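Local coordinates for protein probable ss-1,3-N-acetylglucosaminyltransferase (Staphylococcus aureus subsp. aureus N315, PDB 6H21) that is a probable family 2 glycosyltransferase with a GT-A fold, modelled here with uridine-diphosphate-N-acetylglucosamine and manganese, at residues M26-N31 / L54-D59; H36-S41 / D112-E117. All coordinates share one frame; numbering follows the deposited sequence.

Overall arrangement
Both contacts belong to the GT-A glycosyltransferase domain, and helix 35-43, which supplies the first segment of interaction 2, is the crossover between the two parallel strands of interaction 1. Their centres are 13 Å apart. Arg37, Thr38 and Ser41 of this helix meet 112-117, the segment that begins at the second aspartate of a probable DxD motif (Asp110, Asp112); Thr38 and Ile39 pack on interaction 1, with Met26 SD 3.6 Å from Thr38 CG2 and Ile56 CD1 4.0 Å from Ile39 CD1. Uridine-diphosphate-N-acetylglucosamine bridges the two contacts: Pro27 and Asp59 of interaction 1 bind its ribose and uracil, while Asp112 of interaction 2 holds the manganese that coordinates its diphosphate.

Interaction 1: M26-N31 / L54-D59; sequences MPTFNN and LIIIDD. With UD1 (uridine-diphosphate-N-acetylglucosamine), chain X.
Strands 26-28 and 54-58 run parallel at 27°, their axes 4.6 Å apart at the closest, paired Met26 with Ile56, Pro27 with Ile57 and Thr28 with Asp58. They are the two strands of a right-handed beta-alpha-beta unit in the nucleotide-binding half of the GT-A fold, with helix 35-43 as the crossover. Four backbone bonds join them: Met26 N to Ile55 O, Ile57 N to Met26 O, Thr28 N to Ile57 O and, one residue past the end of strand 54-58, Asp59 N to Thr28 O.

On the face under helices 35-43 and 66-72, Met26 and Ile56 lie side by side. The Met26 chain bends at its last torsion (chi3 67°), bringing CE to 3.8 Å from Ile56 CG1. Thr28 CG2 meets Ile56 CG2 at 3.6 Å, while its hydroxyl OG1, flanked by its own backbone N and carbonyl carbon, donates to Asp58 OD1 (2.7 Å), on the anti lone pair. Ser61 OG also bonds to this carboxylate oxygen, tying the loop after strand 52-58 to the end of strand 22-28.

The strand ends form the uridine site. Pro27 O receives both ribose hydroxyls of the ligand, with O3B at 2.6 Å and O2' at a longer 3.2 Å. The Phe29 ring lies between the Asn30 amide on one face and uracil O4, displaced toward the rim, on the other; its CD1 is 3.3 Å from Asp59 O. Asp59 reads the base edge, its carboxylate also held by Ser87: uracil N3 donates to Asp59 OD2 at 2.8 Å, with an N-H...O angle of 172°.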
loop_
_atom_site.group_PDB
_atom_site.type_symbol
_atom_site.label_atom_id
_atom_site.label_comp_id
_atom_site.label_asym_id
_atom_site.label_seq_id
_atom_site.Cartn_x
_atom_site.Cartn_y
_atom_site.Cartn_z
ATOM N N MET C 26 23.786 15.396 -40.304
ATOM C CA MET C 26 23.371 14.002 -40.368
ATOM C C MET C 26 24.545 13.090 -40.025
ATOM O O MET C 26 25.437 12.892 -40.847
ATOM C CB MET C 26 22.852 13.648 -41.764
ATOM C CG MET C 26 22.331 12.232 -41.863
ATOM S SD MET C 26 21.648 11.851 -43.495
ATOM C CE MET C 26 23.123 11.914 -44.506
ATOM N N PRO C 27 24.563 12.475 -38.821
ATOM C CA PRO C 27 25.520 11.415 -38.515
ATOM C C PRO C 27 25.106 10.122 -39.230
ATOM O O PRO C 27 23.914 9.860 -39.365
ATOM C CB PRO C 27 25.415 11.278 -36.992
ATOM C CG PRO C 27 23.993 11.661 -36.688
ATOM C CD PRO C 27 23.646 12.736 -37.698
ATOM N N THR C 28 26.094 9.357 -39.702
ATOM C CA THR C 28 25.875 8.075 -40.370
ATOM C C THR C 28 26.733 7.002 -39.688
ATOM O O THR C 28 27.767 7.306 -39.094
ATOM C CB THR C 28 26.185 8.161 -41.872
ATOM O OG1 THR C 28 27.562 8.489 -42.065
ATOM C CG2 THR C 28 25.332 9.184 -42.591
ATOM N N PHE C 29 26.271 5.751 -39.771
ATOM C CA PHE C 29 27.022 4.594 -39.312
ATOM C C PHE C 29 26.422 3.321 -39.921
ATOM O O PHE C 29 25.307 2.926 -39.572
ATOM C CB PHE C 29 27.030 4.520 -37.784
ATOM C CG PHE C 29 27.772 3.322 -37.253
ATOM C CD1 PHE C 29 29.152 3.235 -37.391
ATOM C CD2 PHE C 29 27.094 2.275 -36.648
ATOM C CE1 PHE C 29 29.840 2.129 -36.916
ATOM C CE2 PHE C 29 27.786 1.173 -36.168
ATOM C CZ PHE C 29 29.156 1.103 -36.305
ATOM N N ASN C 30 27.154 2.724 -40.870
ATOM C CA ASN C 30 26.812 1.434 -41.498
ATOM C C ASN C 30 25.417 1.461 -42.129
ATOM O O ASN C 30 24.666 0.490 -42.016
ATOM C CB ASN C 30 26.893 0.281 -40.497
ATOM C CG ASN C 30 28.314 -0.049 -40.103
ATOM O OD1 ASN C 30 29.259 0.559 -40.604
ATOM N ND2 ASN C 30 28.466 -1.017 -39.216
ATOM N N ASN C 31 25.081 2.558 -42.812
ATOM C CA ASN C 31 23.775 2.683 -43.459
ATOM C C ASN C 31 23.789 1.951 -44.807
ATOM O O ASN C 31 22.787 1.361 -45.207
ATOM C CB ASN C 31 23.375 4.150 -43.617
ATOM C CG ASN C 31 23.377 4.879 -42.293
ATOM O OD1 ASN C 31 24.390 5.449 -41.897
ATOM N ND2 ASN C 31 22.270 4.816 -41.576
ATOM N N LEU C 54 24.085 20.225 -46.507
ATOM C CA LEU C 54 24.026 19.008 -45.765
ATOM C C LEU C 54 25.451 18.662 -45.323
ATOM O O LEU C 54 26.376 18.584 -46.158
ATOM C CB LEU C 54 23.419 17.931 -46.662
ATOM C CG LEU C 54 23.519 16.513 -46.120
ATOM C CD1 LEU C 54 22.760 16.376 -44.816
ATOM C CD2 LEU C 54 23.013 15.531 -47.156
ATOM N N ILE C 55 25.628 18.525 -44.001
ATOM C CA ILE C 55 26.886 18.094 -43.403
ATOM C C ILE C 55 26.700 16.643 -42.967
ATOM O O ILE C 55 25.925 16.382 -42.067
ATOM C CB ILE C 55 27.304 18.990 -42.214
ATOM C CG1 ILE C 55 27.333 20.476 -42.584
ATOM C CG2 ILE C 55 28.635 18.528 -41.638
ATOM C CD1 ILE C 55 27.511 21.414 -41.405
ATOM N N ILE C 56 27.417 15.722 -43.611
ATOM C CA ILE C 56 27.395 14.309 -43.226
ATOM C C ILE C 56 28.642 14.007 -42.382
ATOM O O ILE C 56 29.779 14.212 -42.818
ATOM C CB ILE C 56 27.312 13.382 -44.453
ATOM C CG1 ILE C 56 26.223 13.828 -45.434
ATOM C CG2 ILE C 56 27.125 11.939 -44.005
ATOM C CD1 ILE C 56 26.184 13.041 -46.729
ATOM N N ILE C 57 28.418 13.491 -41.171
ATOM C CA ILE C 57 29.504 13.059 -40.319
ATOM C C ILE C 57 29.414 11.546 -40.146
ATOM O O ILE C 57 28.533 11.077 -39.468
ATOM C CB ILE C 57 29.457 13.760 -38.955
ATOM C CG1 ILE C 57 29.212 15.262 -39.090
ATOM C CG2 ILE C 57 30.730 13.434 -38.179
ATOM C CD1 ILE C 57 30.362 16.005 -39.712
ATOM N N ASP C 58 30.353 10.803 -40.734
ATOM C CA ASP C 58 30.316 9.349 -40.644
ATOM C C ASP C 58 31.103 8.864 -39.418
ATOM O O ASP C 58 32.297 9.147 -39.273
ATOM C CB ASP C 58 30.839 8.680 -41.907
ATOM C CG ASP C 58 30.724 7.173 -41.809
ATOM O OD1 ASP C 58 29.582 6.666 -41.870
ATOM O OD2 ASP C 58 31.764 6.537 -41.591
ATOM N N ASP C 59 30.424 8.097 -38.559
ATOM C CA ASP C 59 30.983 7.678 -37.260
ATOM C C ASP C 59 31.821 6.403 -37.456
ATOM O O ASP C 59 31.589 5.387 -36.804
ATOM C CB ASP C 59 29.880 7.519 -36.210
ATOM C CG ASP C 59 30.353 7.583 -34.762
ATOM O OD1 ASP C 59 31.541 7.912 -34.530
ATOM O OD2 ASP C 59 29.528 7.315 -33.875
HETATM C "C1'" UD1 X . 16.505 7.055 -31.515
HETATM C "C2'" UD1 X . 15.466 8.127 -31.175
HETATM C "C3'" UD1 X . 15.767 9.407 -31.954
HETATM C "C4'" UD1 X . 17.205 9.842 -31.684
HETATM C "C5'" UD1 X . 18.201 8.696 -31.885
HETATM C "C6'" UD1 X . 19.628 9.093 -31.494
HETATM C "C7'" UD1 X . 13.216 7.314 -30.570
HETATM C "C8'" UD1 X . 11.879 6.873 -31.104
HETATM N "N2'" UD1 X . 14.123 7.653 -31.489
HETATM O "O1'" UD1 X . 16.417 6.800 -32.921
HETATM O "O3'" UD1 X . 14.846 10.441 -31.574
HETATM O "O4'" UD1 X . 17.533 10.912 -32.572
HETATM O "O5'" UD1 X . 17.808 7.516 -31.154
HETATM O "O6'" UD1 X . 19.698 9.627 -30.175
HETATM O "O7'" UD1 X . 13.448 7.366 -29.374
HETATM N N1 UD1 X . 24.700 6.766 -35.187
HETATM C C2 UD1 X . 26.014 7.229 -34.996
HETATM N N3 UD1 X . 26.949 6.453 -34.459
HETATM C C4 UD1 X . 26.672 5.208 -34.092
HETATM C C5 UD1 X . 25.381 4.705 -34.264
HETATM C C6 UD1 X . 24.382 5.511 -34.815
HETATM O O2 UD1 X . 26.336 8.381 -35.314
HETATM O O4 UD1 X . 27.600 4.523 -33.608
HETATM C C1B UD1 X . 23.735 7.700 -35.770
HETATM C C2B UD1 X . 22.848 7.092 -36.842
HETATM O "O2'" UD1 X . 23.537 7.003 -38.085
HETATM C C3B UD1 X . 21.683 8.068 -36.854
HETATM C C4B UD1 X . 21.609 8.562 -35.410
HETATM O O4B UD1 X . 22.846 8.204 -34.775
HETATM O O3B UD1 X . 21.953 9.170 -37.731
HETATM C C5B UD1 X . 20.472 7.928 -34.630
HETATM O O5B UD1 X . 20.471 6.530 -34.886
HETATM P PA UD1 X . 19.132 5.734 -35.251
HETATM O O1A UD1 X . 19.556 4.317 -35.468
HETATM O O2A UD1 X . 18.275 6.473 -36.277
HETATM O O3A UD1 X . 18.401 5.812 -33.848
HETATM P PB UD1 X . 16.866 5.442 -33.619
HETATM O O1B UD1 X . 16.814 4.315 -32.634
HETATM O O2B UD1 X . 16.094 5.304 -34.924
#

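Interaction 2: H36-S41 / D112-E117; sequences HRTISS and DDLLHE. With MN (manganese (II) ion), chain Y; MN (manganese (II) ion), chain Z; UD1 (uridine-diphosphate-N-acetylglucosamine), chain X.
Arg37, in the first turn of helix 35-43, passes across Leu114 at about a right angle, where the helix of the GT-A domain packs against the segment that begins at Asp112, the second aspartate of a probable DxD motif. Arg37 CG lies 3.7 Å from Leu114 CD2, and a bend in the chain (chi3 67°) sets the guanidinium with one face over Leu114 CD1. Water 1, in the guanidinium plane, links NH2 to Asp112 O, while NH1 forms a salt bridge with Glu142.

Thr38 OG1 is 2.7 Å from Asp113 O and also lies within reach of Ser111 O, so its hydroxyl faces two carbonyls of the metal-binding loop. At Ser41, OG sits between the backbone N and the carbonyl carbon (chi1 86°); there it donates to Thr38 O and accepts from Leu115 N at 3.0 Å. Water 2 joins Ser41 O to Leu115 O.

On the facing segment, Asp113 takes water 3 on OD1 and water 4 on OD2, both manganese ligands, and OD2 is also hydrogen-bonded to Tyr222 OH. Asp112 chelates that manganese through OD1 at 2.3 Å and OD2 at 2.2 Å, and OD2 also bridges to the second manganese at 2.4 Å.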
loop_
_atom_site.group_PDB
_atom_site.type_symbol
_atom_site.label_atom_id
_atom_site.label_comp_id
_atom_site.label_asym_id
_atom_site.label_seq_id
_atom_site.Cartn_x
_atom_site.Cartn_y
_atom_site.Cartn_z
ATOM N N HIS C 36 20.946 6.459 -49.626
ATOM C CA HIS C 36 20.593 7.255 -50.826
ATOM C C HIS C 36 19.248 7.969 -50.630
ATOM O O HIS C 36 19.103 9.163 -50.971
ATOM C CB HIS C 36 20.530 6.384 -52.090
ATOM C CG HIS C 36 21.866 6.037 -52.653
ATOM N ND1 HIS C 36 22.706 6.990 -53.189
ATOM C CD2 HIS C 36 22.506 4.852 -52.768
ATOM C CE1 HIS C 36 23.809 6.407 -53.614
ATOM N NE2 HIS C 36 23.713 5.094 -53.365
ATOM N N ARG C 37 18.272 7.237 -50.096
ATOM C CA ARG C 37 16.922 7.736 -49.958
ATOM C C ARG C 37 16.871 8.969 -49.048
ATOM O O ARG C 37 16.183 9.926 -49.362
ATOM C CB ARG C 37 16.009 6.654 -49.382
ATOM C CG ARG C 37 14.539 7.034 -49.416
ATOM C CD ARG C 37 13.657 5.891 -48.971
ATOM N NE ARG C 37 13.822 5.547 -47.567
ATOM C CZ ARG C 37 12.914 4.889 -46.855
ATOM N NH1 ARG C 37 11.756 4.559 -47.403
ATOM N NH2 ARG C 37 13.160 4.572 -45.597
ATOM N N THR C 38 17.575 8.910 -47.913
ATOM C CA THR C 38 17.589 9.995 -46.926
ATOM C C THR C 38 18.307 11.210 -47.526
ATOM O O THR C 38 17.833 12.333 -47.400
ATOM C CB THR C 38 18.241 9.558 -45.605
ATOM O OG1 THR C 38 17.409 8.574 -44.982
ATOM C CG2 THR C 38 18.467 10.710 -44.655
ATOM N N ILE C 39 19.449 10.972 -48.182
ATOM C CA ILE C 39 20.215 12.063 -48.763
ATOM C C ILE C 39 19.363 12.752 -49.835
ATOM O O ILE C 39 19.329 13.982 -49.896
ATOM C CB ILE C 39 21.576 11.585 -49.301
ATOM C CG1 ILE C 39 22.500 11.177 -48.155
ATOM C CG2 ILE C 39 22.220 12.656 -50.175
ATOM C CD1 ILE C 39 23.783 10.524 -48.604
ATOM N N SER C 40 18.705 11.952 -50.684
ATOM C CA SER C 40 17.852 12.476 -51.756
ATOM C C SER C 40 16.743 13.373 -51.179
ATOM O O SER C 40 16.386 14.394 -51.781
ATOM C CB SER C 40 17.279 11.355 -52.581
ATOM O OG SER C 40 18.312 10.590 -53.206
ATOM N N SER C 41 16.200 12.997 -50.013
ATOM C CA SER C 41 15.149 13.790 -49.371
ATOM C C SER C 41 15.695 15.161 -48.948
ATOM O O SER C 41 14.941 16.125 -48.924
ATOM C CB SER C 41 14.482 13.051 -48.220
ATOM O OG SER C 41 15.182 13.210 -46.992
ATOM N N ASP C 112 18.424 7.502 -41.122
ATOM C CA ASP C 112 17.396 6.564 -41.562
ATOM C C ASP C 112 16.049 7.270 -41.830
ATOM O O ASP C 112 15.110 6.623 -42.269
ATOM C CB ASP C 112 17.231 5.421 -40.547
ATOM C CG ASP C 112 16.889 5.873 -39.134
ATOM O OD1 ASP C 112 16.942 7.095 -38.869
ATOM O OD2 ASP C 112 16.563 5.002 -38.291
ATOM N N ASP C 113 15.940 8.579 -41.570
ATOM C CA ASP C 113 14.622 9.303 -41.647
ATOM C C ASP C 113 14.540 10.100 -42.964
ATOM O O ASP C 113 15.459 10.050 -43.774
ATOM C CB ASP C 113 14.416 10.190 -40.413
ATOM C CG ASP C 113 14.358 9.429 -39.089
ATOM O OD1 ASP C 113 13.961 8.251 -39.104
ATOM O OD2 ASP C 113 14.735 10.034 -38.052
ATOM N N LEU C 114 13.417 10.790 -43.195
ATOM C CA LEU C 114 13.135 11.487 -44.468
ATOM C C LEU C 114 12.588 12.890 -44.171
ATOM O O LEU C 114 11.730 13.045 -43.302
ATOM C CB LEU C 114 12.094 10.701 -45.268
ATOM C CG LEU C 114 12.431 9.247 -45.580
ATOM C CD1 LEU C 114 11.217 8.522 -46.160
ATOM C CD2 LEU C 114 13.611 9.176 -46.534
ATOM N N LEU C 115 13.097 13.895 -44.892
ATOM C CA LEU C 115 12.515 15.242 -44.878
ATOM C C LEU C 115 11.425 15.345 -45.954
ATOM O O LEU C 115 11.589 14.857 -47.074
ATOM C CB LEU C 115 13.607 16.280 -45.151
ATOM C CG LEU C 115 14.622 16.515 -44.040
ATOM C CD1 LEU C 115 15.468 17.738 -44.351
ATOM C CD2 LEU C 115 13.930 16.677 -42.690
ATOM N N HIS C 116 10.311 15.990 -45.601
ATOM C CA HIS C 116 9.380 16.535 -46.581
ATOM C C HIS C 116 10.135 17.566 -47.439
ATOM O O HIS C 116 11.006 18.273 -46.950
ATOM C CB HIS C 116 8.165 17.104 -45.838
ATOM C CG HIS C 116 6.999 17.420 -46.701
ATOM N ND1 HIS C 116 6.983 18.520 -47.538
ATOM C CD2 HIS C 116 5.803 16.810 -46.844
ATOM C CE1 HIS C 116 5.830 18.556 -48.178
ATOM N NE2 HIS C 116 5.083 17.521 -47.755
ATOM N N GLU C 117 9.789 17.661 -48.728
ATOM C CA GLU C 117 10.490 18.581 -49.660
ATOM C C GLU C 117 10.362 20.043 -49.197
ATOM O O GLU C 117 11.229 20.851 -49.519
ATOM C CB GLU C 117 10.007 18.400 -51.108
ATOM C CG GLU C 117 8.542 18.759 -51.343
ATOM C CD GLU C 117 8.065 18.605 -52.788
ATOM O OE1 GLU C 117 8.733 17.901 -53.582
ATOM O OE2 GLU C 117 7.016 19.182 -53.127
HETATM MN MN MN Y . 16.259 6.569 -36.736
HETATM MN MN MN Z . 16.703 2.650 -37.830
HETATM C "C1'" UD1 X . 16.505 7.055 -31.515
HETATM C "C2'" UD1 X . 15.466 8.127 -31.175
HETATM C "C3'" UD1 X . 15.767 9.407 -31.954
HETATM C "C4'" UD1 X . 17.205 9.842 -31.684
HETATM C "C5'" UD1 X . 18.201 8.696 -31.885
HETATM C "C6'" UD1 X . 19.628 9.093 -31.494
HETATM C "C7'" UD1 X . 13.216 7.314 -30.570
HETATM C "C8'" UD1 X . 11.879 6.873 -31.104
HETATM N "N2'" UD1 X . 14.123 7.653 -31.489
HETATM O "O1'" UD1 X . 16.417 6.800 -32.921
HETATM O "O3'" UD1 X . 14.846 10.441 -31.574
HETATM O "O4'" UD1 X . 17.533 10.912 -32.572
HETATM O "O5'" UD1 X . 17.808 7.516 -31.154
HETATM O "O6'" UD1 X . 19.698 9.627 -30.175
HETATM O "O7'" UD1 X . 13.448 7.366 -29.374
HETATM N N1 UD1 X . 24.700 6.766 -35.187
HETATM C C2 UD1 X . 26.014 7.229 -34.996
HETATM N N3 UD1 X . 26.949 6.453 -34.459
HETATM C C4 UD1 X . 26.672 5.208 -34.092
HETATM C C5 UD1 X . 25.381 4.705 -34.264
HETATM C C6 UD1 X . 24.382 5.511 -34.815
HETATM O O2 UD1 X . 26.336 8.381 -35.314
HETATM O O4 UD1 X . 27.600 4.523 -33.608
HETATM C C1B UD1 X . 23.735 7.700 -35.770
HETATM C C2B UD1 X . 22.848 7.092 -36.842
HETATM O "O2'" UD1 X . 23.537 7.003 -38.085
HETATM C C3B UD1 X . 21.683 8.068 -36.854
HETATM C C4B UD1 X . 21.609 8.562 -35.410
HETATM O O4B UD1 X . 22.846 8.204 -34.775
HETATM O O3B UD1 X . 21.953 9.170 -37.731
HETATM C C5B UD1 X . 20.472 7.928 -34.630
HETATM O O5B UD1 X . 20.471 6.530 -34.886
HETATM P PA UD1 X . 19.132 5.734 -35.251
HETATM O O1A UD1 X . 19.556 4.317 -35.468
HETATM O O2A UD1 X . 18.275 6.473 -36.277
HETATM O O3A UD1 X . 18.401 5.812 -33.848
HETATM P PB UD1 X . 16.866 5.442 -33.619
HETATM O O1B UD1 X . 16.814 4.315 -32.634
HETATM O O2B UD1 X . 16.094 5.304 -34.924
HETATM O O HOH W 1 15.576 4.619 -43.895
HETATM O O HOH W 2 12.586 15.825 -49.957
HETATM O O HOH W 3 14.154 6.481 -37.244
HETATM O O HOH W 4 15.759 8.609 -35.916
#